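N-acetylmuramoyl-L-alanine amidase domain-containing protein SAOUHSC_02979 (Staphylococcus aureus, PDB 5T1Q) probably acts as a secreted cell-wall hydrolase with amidase activity, this chain pairing a glucosaminidase-family domain of the lysozyme clan with a CHAP domain. Local coordinates at residues Ser35-Asp40 with Asn200-His205; Asp59-Val64 with Lys204-Thr209; Asp79-Val84 with Lys179-His184. All blocks are in the same frame, centred on the assembly; numbering follows the deposited sequence. Where two conformers were deposited one is given.

Contact 1. Residues Ser35-Asp40 with Asn200-His205; sequences SLFETD and NSIIKH
Phe37 meets Ile202 at the edge of its ring: CD1 of Ile202 lies close to the ring plane, 3.8 Å from Phe37 CZ. The CB of Ser201 approaches the same end of the ring obliquely, 4.3 Å from Phe37 CE2. This is strand-on-helix packing between two parts of the fold. Strand 37-39 belongs to the mixed sheet that continues into the strands of the CHAP domain, its backbone bonded to Ile340 on one neighbouring strand and to Asn53 on the other, while helix 195-205 belongs to the lysozyme-like glucosaminidase region. Phe37 suits the place because a flat, wholly apolar ring can span the gap between backbones whose nearest CA atoms, those of Phe37 and Ser201, are 9.0 Å apart. Ile202 answers with an extended branch (chi2 168°) that crosses the phenyl side chain at about a right angle. Val54 of the adjoining strand touches both Phe37 and Ser201, and a serine is small enough to lie against Val54 there. Its hydroxyl is satisfied even though buried, since Ser201 OG hydrogen-bonds to the backbone oxygen of Phe52. The isoleucine grips the ring with a second carbon too: Ile202 CG1 is 4.0 Å from Phe37 CZ.

Contact 2. Residues Asp59-Val64 with Lys204-Thr209; sequences DTRQFV and KHYQLT
Thr60 stands its methyl on the face of the Tyr206 ring, a CH-pi contact in which Thr60 CG2 is 3.6 Å from the centroid of the Tyr206 ring and 23° off the normal. The two side chains cross at about a right angle. On the opposite face lies the preceding residue, His205, with ND1 over the ring centre, so the phenol is sandwiched between a methyl and an imidazole edge. With CG2 anti to the backbone N (chi1 -59° for OG1), Thr60 turns its methyl to the ring and leaves its hydroxyl for polar partners. That hydroxyl bonds to Ser95 OG, and a water bridges the contact, 2.8 Å from Thr60 OG1 and 2.7 Å from Tyr206 OH. Arg61 passes beside the ring, its guanidinium plane turned 83° from it, and forms a salt bridge with Asp56. Tyr206 follows the last turn of helix 195-205, which closes in a Schellman motif. Gln207 takes the positive phi, and Leu208, past the turn, brings CD2 to 4.2 Å from Val64 CG1. Threonine and tyrosine, each both apolar and hydroxylated, thus let helix 58-78 meet this helix end through a methyl on the ring face and a water at the hydroxyls of two buried residues.

Contact 3. Residues Asp79-Val84 with Lys179-His184; sequences DIYASV and KDATSH
The start of helix 82-93, with Tyr81 at its N-cap position, comes up against the side of helix 178-185, where the CA atoms of Val84 and Thr182 are 6.9 Å apart. Small apolar groups make this approach possible. CG2 of Val84 sits over the pair Ala181 CB and Thr182 CG2, 4.1 Å from each. It can do so because it stands beside the backbone N, with CG1 placed anti to that atom (chi1 174°). Alanine suits its position, since a single methyl serves both Val84 and Tyr81, whose ring meets it obliquely with CD2 at 4.3 Å from Ala181 CB. The polar ends find partners in neighbouring parts of the fold: Tyr81 OH bonds to the backbone oxygen of Ala175, and Thr182 OG1 to Asn200 OD1. Each of these residues therefore packs through its carbons and ties down a neighbour through its oxygen. Behind the interface, the carbonyl of Asp180 takes bonds from two side chains on opposite faces of its plane, with Ser183 OG 2.7 Å and His184 ND1 2.8 Å from Asp180 O. The backbone bonds given by Ser183 and His184 are weak. The chemistry is accordingly divided: the surface between the segments is held by van der Waals packing alone, while two side-chain donors serve a carbonyl whose backbone bond is weak, which probably steadies this turn.

In the fold
All three contacts gather round the helical part of the chain. Contacts 1 and 2 have centres about 11 Å apart and share helix 195-205, the first using its flank and the second its C-terminal end; the Ile203 O to Leu208 N bond of the helix terminus joins them. Contact 3 lies about 16 Å from contact 1 and 15 Å from contact 2, and is nested along the chain inside the loops that both close. Ile203, packed on Ser83 and Thr182, connects it to contact 1. Helices 58-78, 82-93, 178-185 and 195-205 pack together, largely within the glucosaminidase-family region, which contact 1 joins to the sheet extending into the CHAP domain.

Contact 1. Residues Ser35-Asp40 with Asn200-His205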
ATOM      1  N   SER A  35      -1.486   1.814  -1.785  1.00 30.11           N
ATOM      2  CA  SER A  35      -2.497   1.476  -0.775  1.00 29.66           C
ATOM      3  C   SER A  35      -2.087   0.335   0.136  1.00 28.55           C
ATOM      4  O   SER A  35      -1.429  -0.596  -0.291  1.00 29.32           O
ATOM      5  CB  SER A  35      -3.812   1.101  -1.444  1.00 29.95           C
ATOM      6  OG  SER A  35      -4.254   2.135  -2.295  1.00 31.56           O
ATOM      7  N   LEU A  36      -2.497   0.435   1.390  1.00 27.95           N
ATOM      8  CA  LEU A  36      -2.267  -0.584   2.385  1.00 28.21           C
ATOM      9  C   LEU A  36      -3.570  -1.335   2.615  1.00 26.96           C
ATOM     10  O   LEU A  36      -4.655  -0.790   2.421  1.00 26.23           O
ATOM     11  CB  LEU A  36      -1.774   0.038   3.678  1.00 29.50           C
ATOM     12  CG  LEU A  36      -0.427   0.757   3.509  1.00 31.62           C
ATOM     13  CD1 LEU A  36      -0.163   1.619   4.713  1.00 32.56           C
ATOM     14  CD2 LEU A  36       0.707  -0.231   3.271  1.00 32.19           C
ATOM     15  N   PHE A  37      -3.433  -2.590   3.021  1.00 26.25           N
ATOM     16  CA  PHE A  37      -4.549  -3.491   3.232  1.00 27.12           C
ATOM     17  C   PHE A  37      -4.382  -4.304   4.500  1.00 28.46           C
ATOM     18  O   PHE A  37      -3.263  -4.602   4.923  1.00 27.15           O
ATOM     19  CB  PHE A  37      -4.639  -4.481   2.068  1.00 26.51           C
ATOM     20  CG  PHE A  37      -4.949  -3.842   0.756  1.00 26.42           C
ATOM     21  CD1 PHE A  37      -3.941  -3.292  -0.011  1.00 26.01           C
ATOM     22  CD2 PHE A  37      -6.259  -3.780   0.290  1.00 26.51           C
ATOM     23  CE1 PHE A  37      -4.223  -2.686  -1.211  1.00 26.34           C
ATOM     24  CE2 PHE A  37      -6.547  -3.183  -0.917  1.00 26.65           C
ATOM     25  CZ  PHE A  37      -5.530  -2.629  -1.667  1.00 26.67           C
ATOM     26  N   GLU A  38      -5.511  -4.694   5.077  1.00 31.41           N
ATOM     27  CA  GLU A  38      -5.516  -5.545   6.261  1.00 34.47           C
ATOM     28  C   GLU A  38      -6.285  -6.807   5.881  1.00 34.75           C
ATOM     29  O   GLU A  38      -7.079  -6.798   4.928  1.00 35.34           O
ATOM     30  CB  GLU A  38      -6.146  -4.785   7.423  1.00 37.29           C
ATOM     31  CG  GLU A  38      -5.631  -5.203   8.797  1.00 40.35           C
ATOM     32  CD  GLU A  38      -5.801  -4.123   9.847  1.00 42.22           C
ATOM     33  OE1 GLU A  38      -6.084  -2.964   9.482  1.00 47.28           O
ATOM     34  OE2 GLU A  38      -5.627  -4.426  11.047  1.00 44.80           O
ATOM     35  N   THR A  39      -6.010  -7.909   6.575  0.60 35.39           N
ATOM     36  CA  THR A  39      -6.729  -9.162   6.326  0.60 36.01           C
ATOM     37  C   THR A  39      -8.170  -9.023   6.799  0.60 35.87           C
ATOM     38  O   THR A  39      -8.423  -8.509   7.881  0.60 34.84           O
ATOM     39  CB  THR A  39      -6.085 -10.374   7.030  0.60 36.99           C
ATOM     40  OG1 THR A  39      -5.676  -9.999   8.358  0.60 37.10           O
ATOM     41  CG2 THR A  39      -4.874 -10.873   6.243  0.60 37.27           C
ATOM     42  N   ASP A  40      -9.102  -9.463   5.958  1.00 36.49           N
ATOM     43  CA  ASP A  40     -10.536  -9.418   6.261  1.00 36.99           C
ATOM     44  C   ASP A  40     -10.825 -10.266   7.501  1.00 36.84           C
ATOM     45  O   ASP A  40     -10.534 -11.458   7.486  1.00 37.03           O
ATOM     46  CB  ASP A  40     -11.306  -9.971   5.046  1.00 38.40           C
ATOM     47  CG  ASP A  40     -12.822  -9.959   5.221  1.00 40.21           C
ATOM     48  OD1 ASP A  40     -13.347  -9.434   6.223  1.00 41.91           O
ATOM     49  OD2 ASP A  40     -13.496 -10.491   4.319  1.00 42.62           O
ATOM     50  N   ASN A 200      -9.973  -6.093  -6.292  1.00 27.51           N
ATOM     51  CA  ASN A 200     -11.332  -6.530  -6.006  1.00 28.81           C
ATOM     52  C   ASN A 200     -11.832  -5.885  -4.719  1.00 28.96           C
ATOM     53  O   ASN A 200     -12.952  -5.395  -4.673  1.00 29.21           O
ATOM     54  CB  ASN A 200     -11.416  -8.068  -5.939  1.00 29.33           C
ATOM     55  CG  ASN A 200     -11.107  -8.727  -7.283  1.00 30.15           C
ATOM     56  OD1 ASN A 200     -11.181  -8.089  -8.337  1.00 29.98           O
ATOM     57  ND2 ASN A 200     -10.758 -10.004  -7.251  1.00 30.83           N
ATOM     58  N   SER A 201     -10.977  -5.845  -3.699  1.00 28.69           N
ATOM     59  CA  SER A 201     -11.332  -5.217  -2.427  1.00 29.71           C
ATOM     60  C   SER A 201     -11.677  -3.734  -2.601  1.00 29.99           C
ATOM     61  O   SER A 201     -12.626  -3.238  -1.996  1.00 31.08           O
ATOM     62  CB  SER A 201     -10.185  -5.352  -1.429  1.00 30.11           C
ATOM     63  OG  SER A 201     -10.519  -4.722  -0.204  1.00 31.97           O
ATOM     64  N   ILE A 202     -10.886  -3.030  -3.401  1.00 28.47           N
ATOM     65  CA  ILE A 202     -11.120  -1.610  -3.651  1.00 28.93           C
ATOM     66  C   ILE A 202     -12.439  -1.408  -4.419  1.00 30.09           C
ATOM     67  O   ILE A 202     -13.254  -0.561  -4.064  1.00 29.89           O
ATOM     68  CB  ILE A 202      -9.947  -0.984  -4.445  1.00 28.26           C
ATOM     69  CG1 ILE A 202      -8.660  -1.028  -3.614  1.00 27.12           C
ATOM     70  CG2 ILE A 202     -10.275   0.458  -4.822  1.00 29.27           C
ATOM     71  CD1 ILE A 202      -7.391  -0.698  -4.379  1.00 25.86           C
ATOM     72  N   ILE A 203     -12.635  -2.201  -5.466  1.00 30.82           N
ATOM     73  CA  ILE A 203     -13.828  -2.096  -6.302  1.00 32.69           C
ATOM     74  C   ILE A 203     -15.098  -2.316  -5.498  1.00 35.27           C
ATOM     75  O   ILE A 203     -16.061  -1.548  -5.625  1.00 37.16           O
ATOM     76  CB  ILE A 203     -13.766  -3.087  -7.478  1.00 33.20           C
ATOM     77  CG1 ILE A 203     -12.617  -2.689  -8.426  1.00 32.16           C
ATOM     78  CG2 ILE A 203     -15.093  -3.108  -8.234  1.00 34.42           C
ATOM     79  CD1 ILE A 203     -12.288  -3.721  -9.466  1.00 32.74           C
ATOM     80  N   LYS A 204     -15.093  -3.362  -4.682  1.00 35.89           N
ATOM     81  CA  LYS A 204     -16.236  -3.709  -3.867  1.00 39.54           C
ATOM     82  C   LYS A 204     -16.587  -2.627  -2.844  1.00 38.48           C
ATOM     83  O   LYS A 204     -17.697  -2.110  -2.839  1.00 40.46           O
ATOM     84  CB  LYS A 204     -15.969  -5.031  -3.141  1.00 41.94           C
ATOM     85  CG  LYS A 204     -17.099  -5.498  -2.243  1.00 45.66           C
ATOM     86  CD  LYS A 204     -16.751  -6.839  -1.618  1.00 48.87           C
ATOM     87  CE  LYS A 204     -17.820  -7.281  -0.635  1.00 51.95           C
ATOM     88  NZ  LYS A 204     -17.423  -8.533   0.071  1.00 54.07           N
ATOM     89  N   HIS A 205     -15.622  -2.273  -2.008  1.00 35.84           N
ATOM     90  CA  HIS A 205     -15.849  -1.329  -0.935  1.00 35.01           C
ATOM     91  C   HIS A 205     -16.202   0.083  -1.419  1.00 35.56           C
ATOM     92  O   HIS A 205     -17.099   0.715  -0.867  1.00 35.03           O
ATOM     93  CB  HIS A 205     -14.634  -1.296   0.003  1.00 34.01           C
ATOM     94  CG  HIS A 205     -14.841  -0.450   1.213  1.00 34.16           C
ATOM     95  ND1 HIS A 205     -14.260   0.791   1.362  1.00 34.15           N
ATOM     96  CD2 HIS A 205     -15.610  -0.642   2.310  1.00 34.89           C
ATOM     97  CE1 HIS A 205     -14.647   1.319   2.510  1.00 34.44           C
ATOM     98  NE2 HIS A 205     -15.466   0.471   3.105  1.00 35.21           N
TER

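Contact 2. Residues Asp59-Val64 with Lys204-Thr209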
ATOM      1  N   ASP A  59      -9.717  10.712   2.013  1.00 46.50           N
ATOM      2  CA  ASP A  59      -8.867  11.066   0.866  1.00 45.70           C
ATOM      3  C   ASP A  59      -9.232  10.215  -0.348  1.00 41.29           C
ATOM      4  O   ASP A  59      -9.326  10.732  -1.455  1.00 41.20           O
ATOM      5  CB  ASP A  59      -7.377  10.895   1.187  1.00 46.25           C
ATOM      6  CG  ASP A  59      -6.837  11.984   2.112  1.00 49.13           C
ATOM      7  OD1 ASP A  59      -7.390  13.108   2.124  1.00 49.78           O
ATOM      8  OD2 ASP A  59      -5.830  11.720   2.806  1.00 49.58           O
ATOM      9  N   THR A  60      -9.461   8.924  -0.122  1.00 37.80           N
ATOM     10  CA  THR A  60      -9.826   7.999  -1.201  1.00 36.50           C
ATOM     11  C   THR A  60     -11.161   8.396  -1.831  1.00 37.90           C
ATOM     12  O   THR A  60     -11.294   8.393  -3.054  1.00 37.25           O
ATOM     13  CB  THR A  60      -9.852   6.518  -0.725  1.00 34.45           C
ATOM     14  OG1 THR A  60      -8.560   6.142  -0.212  1.00 32.21           O
ATOM     15  CG2 THR A  60     -10.219   5.584  -1.863  1.00 33.79           C
ATOM     16  N   ARG A  61     -12.139   8.744  -0.994  1.00 39.94           N
ATOM     17  CA  ARG A  61     -13.461   9.182  -1.477  1.00 40.97           C
ATOM     18  C   ARG A  61     -13.330  10.419  -2.373  1.00 41.40           C
ATOM     19  O   ARG A  61     -13.898  10.463  -3.458  1.00 42.05           O
ATOM     20  CB  ARG A  61     -14.378   9.504  -0.299  1.00 42.67           C
ATOM     21  CG  ARG A  61     -14.884   8.297   0.491  1.00 43.36           C
ATOM     22  CD  ARG A  61     -15.310   8.734   1.889  1.00 44.80           C
ATOM     23  NE  ARG A  61     -16.366   7.915   2.480  1.00 46.44           N
ATOM     24  CZ  ARG A  61     -16.216   6.700   3.007  1.00 46.57           C
ATOM     25  NH1 ARG A  61     -17.275   6.090   3.538  1.00 47.05           N
ATOM     26  NH2 ARG A  61     -15.033   6.081   3.000  1.00 45.93           N
ATOM     27  N   GLN A  62     -12.577  11.416  -1.917  1.00 40.91           N
ATOM     28  CA  GLN A  62     -12.367  12.632  -2.704  1.00 42.40           C
ATOM     29  C   GLN A  62     -11.530  12.356  -3.973  1.00 39.70           C
ATOM     30  O   GLN A  62     -11.769  12.956  -5.015  1.00 38.79           O
ATOM     31  CB  GLN A  62     -11.730  13.730  -1.849  1.00 45.12           C
ATOM     32  CG  GLN A  62     -12.601  14.180  -0.679  1.00 48.15           C
ATOM     33  CD  GLN A  62     -13.929  14.791  -1.121  1.00 52.75           C
ATOM     34  OE1 GLN A  62     -13.988  15.589  -2.068  1.00 55.19           O
ATOM     35  NE2 GLN A  62     -14.999  14.430  -0.425  1.00 54.55           N
ATOM     36  N   PHE A  63     -10.568  11.441  -3.885  1.00 36.80           N
ATOM     37  CA  PHE A  63      -9.759  11.079  -5.051  1.00 35.86           C
ATOM     38  C   PHE A  63     -10.640  10.412  -6.118  1.00 35.85           C
ATOM     39  O   PHE A  63     -10.479  10.664  -7.308  1.00 36.87           O
ATOM     40  CB  PHE A  63      -8.606  10.163  -4.635  1.00 34.19           C
ATOM     41  CG  PHE A  63      -7.801   9.644  -5.781  1.00 33.15           C
ATOM     42  CD1 PHE A  63      -6.847  10.449  -6.398  1.00 33.93           C
ATOM     43  CD2 PHE A  63      -7.979   8.340  -6.239  1.00 31.90           C
ATOM     44  CE1 PHE A  63      -6.087   9.962  -7.456  1.00 33.26           C
ATOM     45  CE2 PHE A  63      -7.221   7.849  -7.297  1.00 31.42           C
ATOM     46  CZ  PHE A  63      -6.278   8.662  -7.906  1.00 31.98           C
ATOM     47  N   VAL A  64     -11.570   9.568  -5.683  1.00 35.57           N
ATOM     48  CA  VAL A  64     -12.502   8.928  -6.599  1.00 36.56           C
ATOM     49  C   VAL A  64     -13.317   9.997  -7.339  1.00 38.75           C
ATOM     50  O   VAL A  64     -13.491   9.906  -8.553  1.00 38.14           O
ATOM     51  CB  VAL A  64     -13.438   7.935  -5.867  1.00 36.46           C
ATOM     52  CG1 VAL A  64     -14.593   7.502  -6.758  1.00 37.74           C
ATOM     53  CG2 VAL A  64     -12.659   6.714  -5.399  1.00 35.38           C
ATOM     54  N   LYS A 204     -15.093  -3.362  -4.682  1.00 35.89           N
ATOM     55  CA  LYS A 204     -16.236  -3.709  -3.867  1.00 39.54           C
ATOM     56  C   LYS A 204     -16.587  -2.627  -2.844  1.00 38.48           C
ATOM     57  O   LYS A 204     -17.697  -2.110  -2.839  1.00 40.46           O
ATOM     58  CB  LYS A 204     -15.969  -5.031  -3.141  1.00 41.94           C
ATOM     59  CG  LYS A 204     -17.099  -5.498  -2.243  1.00 45.66           C
ATOM     60  CD  LYS A 204     -16.751  -6.839  -1.618  1.00 48.87           C
ATOM     61  CE  LYS A 204     -17.820  -7.281  -0.635  1.00 51.95           C
ATOM     62  NZ  LYS A 204     -17.423  -8.533   0.071  1.00 54.07           N
ATOM     63  N   HIS A 205     -15.622  -2.273  -2.008  1.00 35.84           N
ATOM     64  CA  HIS A 205     -15.849  -1.329  -0.935  1.00 35.01           C
ATOM     65  C   HIS A 205     -16.202   0.083  -1.419  1.00 35.56           C
ATOM     66  O   HIS A 205     -17.099   0.715  -0.867  1.00 35.03           O
ATOM     67  CB  HIS A 205     -14.634  -1.296   0.003  1.00 34.01           C
ATOM     68  CG  HIS A 205     -14.841  -0.450   1.213  1.00 34.16           C
ATOM     69  ND1 HIS A 205     -14.260   0.791   1.362  1.00 34.15           N
ATOM     70  CD2 HIS A 205     -15.610  -0.642   2.310  1.00 34.89           C
ATOM     71  CE1 HIS A 205     -14.647   1.319   2.510  1.00 34.44           C
ATOM     72  NE2 HIS A 205     -15.466   0.471   3.105  1.00 35.21           N
ATOM     73  N   TYR A 206     -15.514   0.575  -2.444  1.00 33.76           N
ATOM     74  CA  TYR A 206     -15.811   1.914  -2.948  1.00 34.55           C
ATOM     75  C   TYR A 206     -16.920   1.952  -4.016  1.00 35.68           C
ATOM     76  O   TYR A 206     -17.188   3.010  -4.578  1.00 36.39           O
ATOM     77  CB  TYR A 206     -14.530   2.634  -3.379  1.00 33.92           C
ATOM     78  CG  TYR A 206     -13.650   2.964  -2.187  1.00 33.78           C
ATOM     79  CD1 TYR A 206     -13.991   3.997  -1.327  1.00 34.57           C
ATOM     80  CD2 TYR A 206     -12.488   2.237  -1.909  1.00 33.44           C
ATOM     81  CE1 TYR A 206     -13.207   4.305  -0.226  1.00 34.47           C
ATOM     82  CE2 TYR A 206     -11.691   2.541  -0.810  1.00 33.02           C
ATOM     83  CZ  TYR A 206     -12.062   3.581   0.031  1.00 33.50           C
ATOM     84  OH  TYR A 206     -11.301   3.913   1.131  1.00 33.32           O
ATOM     85  N   GLN A 207     -17.573   0.805  -4.245  1.00 36.01           N
ATOM     86  CA  GLN A 207     -18.703   0.680  -5.166  1.00 37.41           C
ATOM     87  C   GLN A 207     -18.385   1.273  -6.538  1.00 37.46           C
ATOM     88  O   GLN A 207     -19.175   2.045  -7.114  1.00 36.58           O
ATOM     89  CB  GLN A 207     -19.943   1.352  -4.569  1.00 40.46           C
ATOM     90  CG  GLN A 207     -20.406   0.792  -3.232  1.00 42.45           C
ATOM     91  CD  GLN A 207     -21.024  -0.602  -3.305  1.00 44.27           C
ATOM     92  OE1 GLN A 207     -21.592  -1.002  -4.314  1.00 46.42           O
ATOM     93  NE2 GLN A 207     -20.945  -1.327  -2.201  1.00 45.90           N
ATOM     94  N   LEU A 208     -17.231   0.884  -7.073  1.00 36.20           N
ATOM     95  CA  LEU A 208     -16.764   1.434  -8.327  1.00 35.92           C
ATOM     96  C   LEU A 208     -17.486   0.927  -9.589  1.00 38.10           C
ATOM     97  O   LEU A 208     -17.308   1.518 -10.664  1.00 39.01           O
ATOM     98  CB  LEU A 208     -15.253   1.234  -8.446  1.00 34.67           C
ATOM     99  CG  LEU A 208     -14.404   1.778  -7.288  1.00 33.70           C
ATOM    100  CD1 LEU A 208     -12.923   1.514  -7.548  1.00 32.40           C
ATOM    101  CD2 LEU A 208     -14.650   3.265  -7.066  1.00 34.29           C
ATOM    102  N   THR A 209     -18.285  -0.141  -9.491  1.00 38.46           N
ATOM    103  CA  THR A 209     -19.039  -0.619 -10.660  1.00 39.70           C
ATOM    104  C   THR A 209     -20.102   0.395 -11.089  1.00 40.56           C
ATOM    105  O   THR A 209     -20.536   0.399 -12.239  1.00 41.40           O
ATOM    106  CB  THR A 209     -19.748  -1.962 -10.412  1.00 41.13           C
ATOM    107  OG1 THR A 209     -20.603  -1.846  -9.266  1.00 43.32           O
ATOM    108  CG2 THR A 209     -18.735  -3.073 -10.188  1.00 40.89           C
TER
HETATM  109  O   HOH W   1      -8.615   3.498   0.789  1.00 35.36           O

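Contact 3. Residues Asp79-Val84 with Lys179-His184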
ATOM      1  N   ASP A  79     -13.753   0.773 -24.349  1.00 49.51           N
ATOM      2  CA  ASP A  79     -14.030  -0.625 -23.952  1.00 50.37           C
ATOM      3  C   ASP A  79     -13.248  -1.078 -22.692  1.00 48.50           C
ATOM      4  O   ASP A  79     -12.726  -2.194 -22.636  1.00 48.88           O
ATOM      5  CB  ASP A  79     -13.716  -1.559 -25.142  1.00 53.00           C
ATOM      6  CG  ASP A  79     -14.286  -2.955 -24.978  1.00 54.40           C
ATOM      7  OD1 ASP A  79     -15.327  -3.104 -24.309  1.00 55.47           O
ATOM      8  OD2 ASP A  79     -13.708  -3.903 -25.560  1.00 56.16           O
ATOM      9  N   ILE A  80     -13.180  -0.206 -21.688  1.00 47.02           N
ATOM     10  CA  ILE A  80     -12.453  -0.478 -20.436  1.00 44.97           C
ATOM     11  C   ILE A  80     -13.386  -0.374 -19.223  1.00 43.32           C
ATOM     12  O   ILE A  80     -14.294   0.466 -19.201  1.00 43.57           O
ATOM     13  CB  ILE A  80     -11.276   0.527 -20.268  1.00 45.98           C
ATOM     14  CG1 ILE A  80     -10.229   0.302 -21.366  1.00 47.57           C
ATOM     15  CG2 ILE A  80     -10.624   0.408 -18.887  1.00 45.06           C
ATOM     16  CD1 ILE A  80      -9.114   1.330 -21.392  1.00 47.94           C
ATOM     17  N   TYR A  81     -13.182  -1.250 -18.235  1.00 40.84           N
ATOM     18  CA  TYR A  81     -13.927  -1.158 -16.974  1.00 39.75           C
ATOM     19  C   TYR A  81     -13.398   0.041 -16.206  1.00 38.49           C
ATOM     20  O   TYR A  81     -12.236   0.051 -15.791  1.00 37.10           O
ATOM     21  CB  TYR A  81     -13.740  -2.394 -16.090  1.00 38.46           C
ATOM     22  CG  TYR A  81     -14.568  -3.591 -16.471  1.00 39.31           C
ATOM     23  CD1 TYR A  81     -15.886  -3.727 -16.008  1.00 40.18           C
ATOM     24  CD2 TYR A  81     -14.034  -4.615 -17.232  1.00 39.75           C
ATOM     25  CE1 TYR A  81     -16.653  -4.837 -16.340  1.00 41.05           C
ATOM     26  CE2 TYR A  81     -14.793  -5.728 -17.569  1.00 40.99           C
ATOM     27  CZ  TYR A  81     -16.096  -5.834 -17.126  1.00 41.75           C
ATOM     28  OH  TYR A  81     -16.834  -6.942 -17.470  1.00 43.63           O
ATOM     29  N   ALA A  82     -14.242   1.053 -16.030  1.00 38.38           N
ATOM     30  CA  ALA A  82     -13.873   2.237 -15.263  1.00 37.73           C
ATOM     31  C   ALA A  82     -13.515   1.836 -13.822  1.00 36.55           C
ATOM     32  O   ALA A  82     -12.644   2.434 -13.186  1.00 34.89           O
ATOM     33  CB  ALA A  82     -15.022   3.237 -15.265  1.00 39.17           C
ATOM     34  N   SER A  83     -14.204   0.815 -13.321  1.00 35.80           N
ATOM     35  CA  SER A  83     -13.964   0.299 -11.977  1.00 34.79           C
ATOM     36  C   SER A  83     -12.546  -0.221 -11.808  1.00 33.16           C
ATOM     37  O   SER A  83     -11.904   0.038 -10.790  1.00 32.30           O
ATOM     38  CB  SER A  83     -14.973  -0.805 -11.669  1.00 35.14           C
ATOM     39  OG  SER A  83     -15.006  -1.727 -12.734  1.00 35.85           O
ATOM     40  N   VAL A  84     -12.062  -0.969 -12.797  1.00 33.32           N
ATOM     41  CA  VAL A  84     -10.708  -1.492 -12.749  1.00 32.96           C
ATOM     42  C   VAL A  84      -9.739  -0.313 -12.826  1.00 33.25           C
ATOM     43  O   VAL A  84      -8.792  -0.237 -12.052  1.00 34.01           O
ATOM     44  CB  VAL A  84     -10.451  -2.534 -13.868  1.00 33.88           C
ATOM     45  CG1 VAL A  84      -8.989  -2.967 -13.907  1.00 33.57           C
ATOM     46  CG2 VAL A  84     -11.347  -3.751 -13.675  1.00 34.09           C
ATOM     47  N   LYS A 179     -13.979  -8.976 -12.221  1.00 43.79           N
ATOM     48  CA  LYS A 179     -13.068  -9.959 -11.585  1.00 44.79           C
ATOM     49  C   LYS A 179     -12.241 -10.779 -12.578  1.00 44.62           C
ATOM     50  O   LYS A 179     -11.178 -11.295 -12.228  1.00 43.76           O
ATOM     51  CB  LYS A 179     -13.787 -10.879 -10.585  1.00 47.53           C
ATOM     52  CG  LYS A 179     -14.054 -10.216  -9.235  1.00 49.40           C
ATOM     53  CD  LYS A 179     -14.277 -11.231  -8.108  1.00 51.83           C
ATOM     54  CE  LYS A 179     -15.687 -11.796  -8.061  1.00 54.86           C
ATOM     55  NZ  LYS A 179     -16.633 -10.849  -7.399  1.00 55.75           N
ATOM     56  N   ASP A 180     -12.725 -10.913 -13.806  1.00 45.13           N
ATOM     57  CA  ASP A 180     -11.967 -11.617 -14.829  1.00 45.45           C
ATOM     58  C   ASP A 180     -10.802 -10.717 -15.236  1.00 42.32           C
ATOM     59  O   ASP A 180      -9.673 -11.182 -15.415  1.00 40.65           O
ATOM     60  CB  ASP A 180     -12.864 -11.946 -16.023  1.00 48.82           C
ATOM     61  CG  ASP A 180     -13.980 -12.926 -15.661  1.00 52.08           C
ATOM     62  OD1 ASP A 180     -13.655 -14.063 -15.252  1.00 54.49           O
ATOM     63  OD2 ASP A 180     -15.174 -12.566 -15.798  1.00 54.17           O
ATOM     64  N   ALA A 181     -11.087  -9.418 -15.324  1.00 40.12           N
ATOM     65  CA  ALA A 181     -10.090  -8.425 -15.691  1.00 38.53           C
ATOM     66  C   ALA A 181      -8.995  -8.268 -14.631  1.00 37.15           C
ATOM     67  O   ALA A 181      -7.807  -8.286 -14.962  1.00 36.01           O
ATOM     68  CB  ALA A 181     -10.757  -7.091 -15.972  1.00 38.52           C
ATOM     69  N   THR A 182      -9.378  -8.134 -13.362  1.00 37.10           N
ATOM     70  CA  THR A 182      -8.380  -7.994 -12.296  1.00 36.18           C
ATOM     71  C   THR A 182      -7.462  -9.229 -12.204  1.00 37.11           C
ATOM     72  O   THR A 182      -6.267  -9.083 -11.950  1.00 36.86           O
ATOM     73  CB  THR A 182      -9.011  -7.702 -10.919  1.00 35.63           C
ATOM     74  OG1 THR A 182      -9.872  -8.773 -10.540  1.00 36.49           O
ATOM     75  CG2 THR A 182      -9.805  -6.391 -10.936  1.00 35.79           C
ATOM     76  N   SER A 183      -7.996 -10.426 -12.451  1.00 39.85           N
ATOM     77  CA  SER A 183      -7.168 -11.653 -12.385  1.00 42.35           C
ATOM     78  C   SER A 183      -6.080 -11.690 -13.470  1.00 43.14           C
ATOM     79  O   SER A 183      -5.034 -12.312 -13.281  1.00 44.44           O
ATOM     80  CB  SER A 183      -8.019 -12.920 -12.487  1.00 44.53           C
ATOM     81  OG  SER A 183      -8.533 -13.078 -13.793  1.00 47.81           O
ATOM     82  N   HIS A 184      -6.338 -11.046 -14.610  1.00 43.14           N
ATOM     83  CA  HIS A 184      -5.341 -10.979 -15.696  1.00 43.06           C
ATOM     84  C   HIS A 184      -4.297  -9.877 -15.470  1.00 41.63           C
ATOM     85  O   HIS A 184      -3.241  -9.888 -16.093  1.00 42.05           O
ATOM     86  CB  HIS A 184      -6.016 -10.849 -17.059  1.00 43.75           C
ATOM     87  CG  HIS A 184      -6.685 -12.111 -17.512  1.00 45.70           C
ATOM     88  ND1 HIS A 184      -8.038 -12.338 -17.360  1.00 46.72           N
ATOM     89  CD2 HIS A 184      -6.178 -13.227 -18.087  1.00 47.34           C
ATOM     90  CE1 HIS A 184      -8.338 -13.532 -17.838  1.00 48.52           C
ATOM     91  NE2 HIS A 184      -7.228 -14.091 -18.290  1.00 48.95           N
TER